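Local coordinates for protein putative transcriptional regulator (PDB 3K4H) that probably regulates transcription as a sugar-responsive member of the LacI family, with a glucose-containing glycan bound between its two lobes, at residues A[118-123]-A[154-159]; A[248-253]-A[272-277]. One frame throughout, in Å; residues are numbered along the deposited sequence.

In the fold
From the N terminus the chain first builds the parallel sheet that includes strands 10-14 and 95-98, then crosses to the other lobe at helix 115-128. Contact 1 closes first: the chain passes through strand 134-138 and helix 144-159 packs back on helix 115-128. Contact 2 opens later, once the chain is back in the first lobe in helix 247-264, and closes where strand 271-273 joins the edge of the first sheet and residues 274-277 cross to the second. The two contacts are in series, neither nested nor crossed. Their centres lie about 22 Å apart, yet they touch: Glu-121 OE1 and His-276 NE2, 2.7 Å apart, probably share a hydrogen bond. Both also reach the second subunit.

Contact 1: residues A[118-123]-A[154-159]; sequences AAREVA and SDALKL
Arg-120 reaches from helix 115-128 along Ala-156 to Leu-159 of helix 144-159. Its CB starts out across the line to the other helix rather than at it. The chain then bends at chi2 (-102°) and again at chi3, which carries the outer half over to the partner helix. Arg-120 CD lies 4.0 Å from Ala-156 CB. Arg-120 NE passes Asp-155 CB at 4.4 Å, a loose contact, and makes a weak hydrogen bond to Tyr-116 OH. Arg-120 CZ comes to 3.6 Å from Leu-159 CD1. That methyl sits over one face of the guanidinium, 3.5 Å above the plane and offset toward its rim, and the two side chains cross at about a right angle. NH1 has a long, weak ion pair with Glu-124. Across the dimer interface, NH2 forms a salt bridge with Asp-155 of the second subunit. The two helices flank strand 134-138 in the chain and pack side by side in a Rossmann-like lobe, as in periplasmic binding proteins and LacI regulators. The axes of segments 118-123 and 154-159 approach to 8.5 Å and cross at -43°. Small residues line the approach: Ala-123 CB meets Ala-156 CB at 3.6 Å. Asp-155 OD2 accepts no bond from Arg-120 of its own chain. It is hydrogen-bonded to Tyr-116 OH and salt-bridged to Arg-120 of the second subunit, while Leu-159 packs on Leu-159 of that subunit.

Contact 2: residues A[248-253]-A[272-277]; sequences YQLGYE and IIIPHK
Ile-274 sets its side chain against one side of helix 247-264, where Gln-249, Leu-250 and Glu-253 meet its separate branches. Leu-250 CD2 is 3.8 Å from Ile-274 CB, and the same methyl also approaches CG2. Ile-274 CG1 lies 4.1 Å from Gln-249 CB. At the end of the side chain, Ile-274 CD1 touches Glu-253 CB at 3.9 Å. One turn along the helix from Gln-249, Glu-253 CG rests on Ile-272 CG2 at 3.8 Å, and these side chains cross at about a right angle. The contact is apolar throughout, with no hydrogen bond between the segments, even where Gln-249 and Glu-253 take part through their aliphatic carbons. The Glu-253 chain bends at chi2 (70°), with CG against Ile-272; its OE2 forms a salt bridge with Lys-270 of the second subunit. Leu-250 also belongs to the glycan pocket: its side chain is about 4 Å from a bound glucose and touches Phe-27 and Asn-113. The contact thus links the sugar site, through Leu-250, to the edge of the parallel sheet and to residues 274-277, one of the crossings between the lobes. Further out, Asn-113 ND2 is hydrogen-bonded to Ile-274 O, and backbone bonds to Asp-112 hold Ile-272 and Ile-274 beside strand 110-112. On the helix, Tyr-248 OH bonds Ser-37 OG, and Tyr-252 meets Phe-38 edge-to-face. Helix 247-264 therefore lies between helix 27-41 and the 271-273 edge of the parallel sheet, and at Ile-273 that edge pairs antiparallel with a strand of the second subunit.

Contact 1: residues A[118-123]-A[154-159]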
# COMPACT_ATOMS: atom_id res chain seq x y z
N ALA A 118 -8.16 -4.28 1.42
CA ALA A 118 -9.39 -4.12 2.18
C ALA A 118 -10.41 -5.13 1.64
O ALA A 118 -10.98 -5.89 2.42
CB ALA A 118 -9.90 -2.71 2.15
N ALA A 119 -10.57 -5.18 0.31
CA ALA A 119 -11.54 -6.06 -0.37
C ALA A 119 -11.19 -7.53 -0.20
O ALA A 119 -12.06 -8.36 0.00
CB ALA A 119 -11.68 -5.70 -1.84
N ARG A 120 -9.91 -7.85 -0.28
CA ARG A 120 -9.46 -9.19 0.04
C ARG A 120 -9.94 -9.56 1.43
O ARG A 120 -10.43 -10.65 1.63
CB ARG A 120 -7.92 -9.26 0.01
CG ARG A 120 -7.34 -9.73 -1.29
CD ARG A 120 -6.92 -11.18 -1.18
NE ARG A 120 -5.61 -11.42 -1.79
CZ ARG A 120 -4.72 -12.32 -1.37
NH1 ARG A 120 -4.99 -13.09 -0.32
NH2 ARG A 120 -3.57 -12.44 -1.99
N GLU A 121 -9.79 -8.65 2.39
CA GLU A 121 -10.08 -8.95 3.78
C GLU A 121 -11.58 -9.14 3.99
O GLU A 121 -12.00 -10.10 4.67
CB GLU A 121 -9.55 -7.87 4.69
CG GLU A 121 -8.06 -7.94 4.98
CD GLU A 121 -7.54 -6.66 5.63
OE1 GLU A 121 -8.26 -5.64 5.63
OE2 GLU A 121 -6.41 -6.67 6.15
N VAL A 122 -12.38 -8.26 3.40
CA VAL A 122 -13.82 -8.41 3.41
C VAL A 122 -14.23 -9.77 2.83
O VAL A 122 -15.12 -10.44 3.36
CB VAL A 122 -14.51 -7.25 2.65
CG1 VAL A 122 -15.98 -7.52 2.43
CG2 VAL A 122 -14.38 -5.96 3.43
N ALA A 123 -13.58 -10.19 1.74
CA ALA A 123 -13.97 -11.42 1.08
C ALA A 123 -13.53 -12.61 1.92
O ALA A 123 -14.25 -13.61 2.03
CB ALA A 123 -13.40 -11.50 -0.32
N SER A 154 -12.07 -10.75 -5.98
CA SER A 154 -11.91 -11.71 -7.03
C SER A 154 -10.77 -12.70 -6.73
O SER A 154 -10.98 -13.92 -6.79
CB SER A 154 -11.71 -10.97 -8.36
OG SER A 154 -11.28 -11.85 -9.39
N ASP A 155 -9.59 -12.18 -6.39
CA ASP A 155 -8.44 -13.02 -6.05
C ASP A 155 -8.74 -13.87 -4.83
O ASP A 155 -8.41 -15.05 -4.80
CB ASP A 155 -7.17 -12.19 -5.79
CG ASP A 155 -6.51 -11.70 -7.08
OD1 ASP A 155 -6.79 -12.24 -8.18
OD2 ASP A 155 -5.70 -10.76 -7.00
N ALA A 156 -9.36 -13.25 -3.83
CA ALA A 156 -9.72 -13.95 -2.60
C ALA A 156 -10.59 -15.17 -2.91
O ALA A 156 -10.38 -16.26 -2.33
CB ALA A 156 -10.40 -13.01 -1.61
N LEU A 157 -11.51 -15.01 -3.85
CA LEU A 157 -12.39 -16.11 -4.25
C LEU A 157 -11.64 -17.20 -4.98
O LEU A 157 -11.87 -18.38 -4.70
CB LEU A 157 -13.59 -15.63 -5.09
CG LEU A 157 -14.63 -14.69 -4.45
CD1 LEU A 157 -15.83 -14.63 -5.33
CD2 LEU A 157 -15.05 -15.11 -3.08
N LYS A 158 -10.74 -16.82 -5.88
CA LYS A 158 -9.93 -17.81 -6.62
C LYS A 158 -8.95 -18.53 -5.72
O LYS A 158 -8.56 -19.63 -6.00
CB LYS A 158 -9.17 -17.20 -7.80
CG LYS A 158 -10.06 -16.58 -8.87
CD LYS A 158 -9.23 -16.15 -10.07
CE LYS A 158 -9.93 -15.07 -10.89
NZ LYS A 158 -8.91 -14.35 -11.73
N LEU A 159 -8.54 -17.89 -4.64
CA LEU A 159 -7.59 -18.52 -3.74
C LEU A 159 -8.24 -19.55 -2.83
O LEU A 159 -7.57 -20.44 -2.34
CB LEU A 159 -6.79 -17.46 -2.95
CG LEU A 159 -5.71 -16.75 -3.79
CD1 LEU A 159 -5.31 -15.41 -3.21
CD2 LEU A 159 -4.47 -17.63 -4.03

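Contact 2: residues A[248-253]-A[272-277]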
# COMPACT_ATOMS: atom_id res chain seq x y z
N TYR A 248 -11.62 11.44 6.08
CA TYR A 248 -11.09 12.72 6.51
C TYR A 248 -9.58 12.73 6.33
O TYR A 248 -9.00 13.69 5.82
CB TYR A 248 -11.46 12.93 7.98
CG TYR A 248 -10.82 14.12 8.65
CD1 TYR A 248 -11.50 15.33 8.73
CD2 TYR A 248 -9.54 14.05 9.20
CE1 TYR A 248 -10.93 16.44 9.36
CE2 TYR A 248 -8.95 15.15 9.82
CZ TYR A 248 -9.67 16.34 9.90
OH TYR A 248 -9.13 17.45 10.49
N GLN A 249 -8.93 11.65 6.76
CA GLN A 249 -7.48 11.61 6.75
C GLN A 249 -6.98 11.52 5.30
O GLN A 249 -5.94 12.10 4.97
CB GLN A 249 -6.95 10.47 7.62
CG GLN A 249 -5.71 10.84 8.42
CD GLN A 249 -5.91 11.99 9.46
OE1 GLN A 249 -6.84 11.96 10.29
NE2 GLN A 249 -5.00 12.98 9.43
N LEU A 250 -7.77 10.88 4.43
CA LEU A 250 -7.47 10.87 3.01
C LEU A 250 -7.37 12.32 2.55
O LEU A 250 -6.45 12.66 1.83
CB LEU A 250 -8.55 10.15 2.19
CG LEU A 250 -8.71 8.62 2.23
CD1 LEU A 250 -9.90 8.23 1.34
CD2 LEU A 250 -7.46 7.85 1.80
N GLY A 251 -8.30 13.16 2.98
CA GLY A 251 -8.38 14.55 2.54
C GLY A 251 -7.24 15.37 3.09
O GLY A 251 -6.58 16.11 2.36
N TYR A 252 -7.00 15.20 4.39
CA TYR A 252 -6.06 16.01 5.12
C TYR A 252 -4.69 15.73 4.55
O TYR A 252 -3.96 16.64 4.14
CB TYR A 252 -6.11 15.58 6.56
CG TYR A 252 -5.29 16.40 7.51
CD1 TYR A 252 -5.88 17.43 8.25
CD2 TYR A 252 -3.93 16.15 7.71
CE1 TYR A 252 -5.14 18.19 9.15
CE2 TYR A 252 -3.18 16.92 8.60
CZ TYR A 252 -3.80 17.93 9.32
OH TYR A 252 -3.11 18.68 10.23
N GLU A 253 -4.37 14.45 4.49
CA GLU A 253 -3.12 14.01 3.94
C GLU A 253 -2.96 14.37 2.44
O GLU A 253 -1.87 14.74 2.03
CB GLU A 253 -2.92 12.51 4.21
CG GLU A 253 -1.48 12.21 4.67
CD GLU A 253 -1.17 12.75 6.06
OE1 GLU A 253 -2.05 12.67 6.94
OE2 GLU A 253 -0.04 13.25 6.28
N ILE A 272 0.81 7.67 -0.37
CA ILE A 272 0.49 7.66 1.06
C ILE A 272 -0.71 6.76 1.35
O ILE A 272 -1.79 6.99 0.82
CB ILE A 272 0.22 9.09 1.60
CG1 ILE A 272 1.45 9.96 1.29
CG2 ILE A 272 -0.06 9.07 3.07
CD1 ILE A 272 1.48 11.37 1.91
N ILE A 273 -0.53 5.73 2.16
CA ILE A 273 -1.60 4.76 2.39
C ILE A 273 -2.24 4.97 3.77
O ILE A 273 -1.57 4.78 4.80
CB ILE A 273 -1.12 3.30 2.23
CG1 ILE A 273 -0.54 3.08 0.83
CG2 ILE A 273 -2.25 2.31 2.49
CD1 ILE A 273 -1.44 3.48 -0.33
N ILE A 274 -3.51 5.35 3.77
CA ILE A 274 -4.25 5.62 5.00
C ILE A 274 -4.95 4.33 5.43
O ILE A 274 -5.56 3.65 4.61
CB ILE A 274 -5.29 6.77 4.75
CG1 ILE A 274 -4.72 8.16 5.06
CG2 ILE A 274 -6.53 6.61 5.60
CD1 ILE A 274 -3.64 8.63 4.13
N PRO A 275 -4.88 3.97 6.72
CA PRO A 275 -5.49 2.72 7.16
C PRO A 275 -6.99 2.69 7.02
O PRO A 275 -7.68 3.71 7.19
CB PRO A 275 -5.15 2.66 8.64
CG PRO A 275 -4.03 3.62 8.84
CD PRO A 275 -4.33 4.71 7.86
N HIS A 276 -7.48 1.49 6.74
CA HIS A 276 -8.90 1.18 6.72
C HIS A 276 -9.22 0.24 7.88
O HIS A 276 -8.32 -0.31 8.48
CB HIS A 276 -9.23 0.51 5.40
CG HIS A 276 -8.58 -0.83 5.23
ND1 HIS A 276 -7.31 -0.97 4.71
CD2 HIS A 276 -9.02 -2.08 5.50
CE1 HIS A 276 -7.00 -2.25 4.66
NE2 HIS A 276 -8.02 -2.95 5.14
N LYS A 277 -10.50 0.08 8.19
CA LYS A 277 -10.94 -0.82 9.26
C LYS A 277 -12.29 -1.43 8.89
O LYS A 277 -13.25 -0.72 8.61
CB LYS A 277 -11.12 -0.03 10.55
CG LYS A 277 -10.72 -0.79 11.76
CD LYS A 277 -11.51 -0.31 12.96
CE LYS A 277 -11.01 -0.96 14.26
NZ LYS A 277 -10.14 0.06 14.90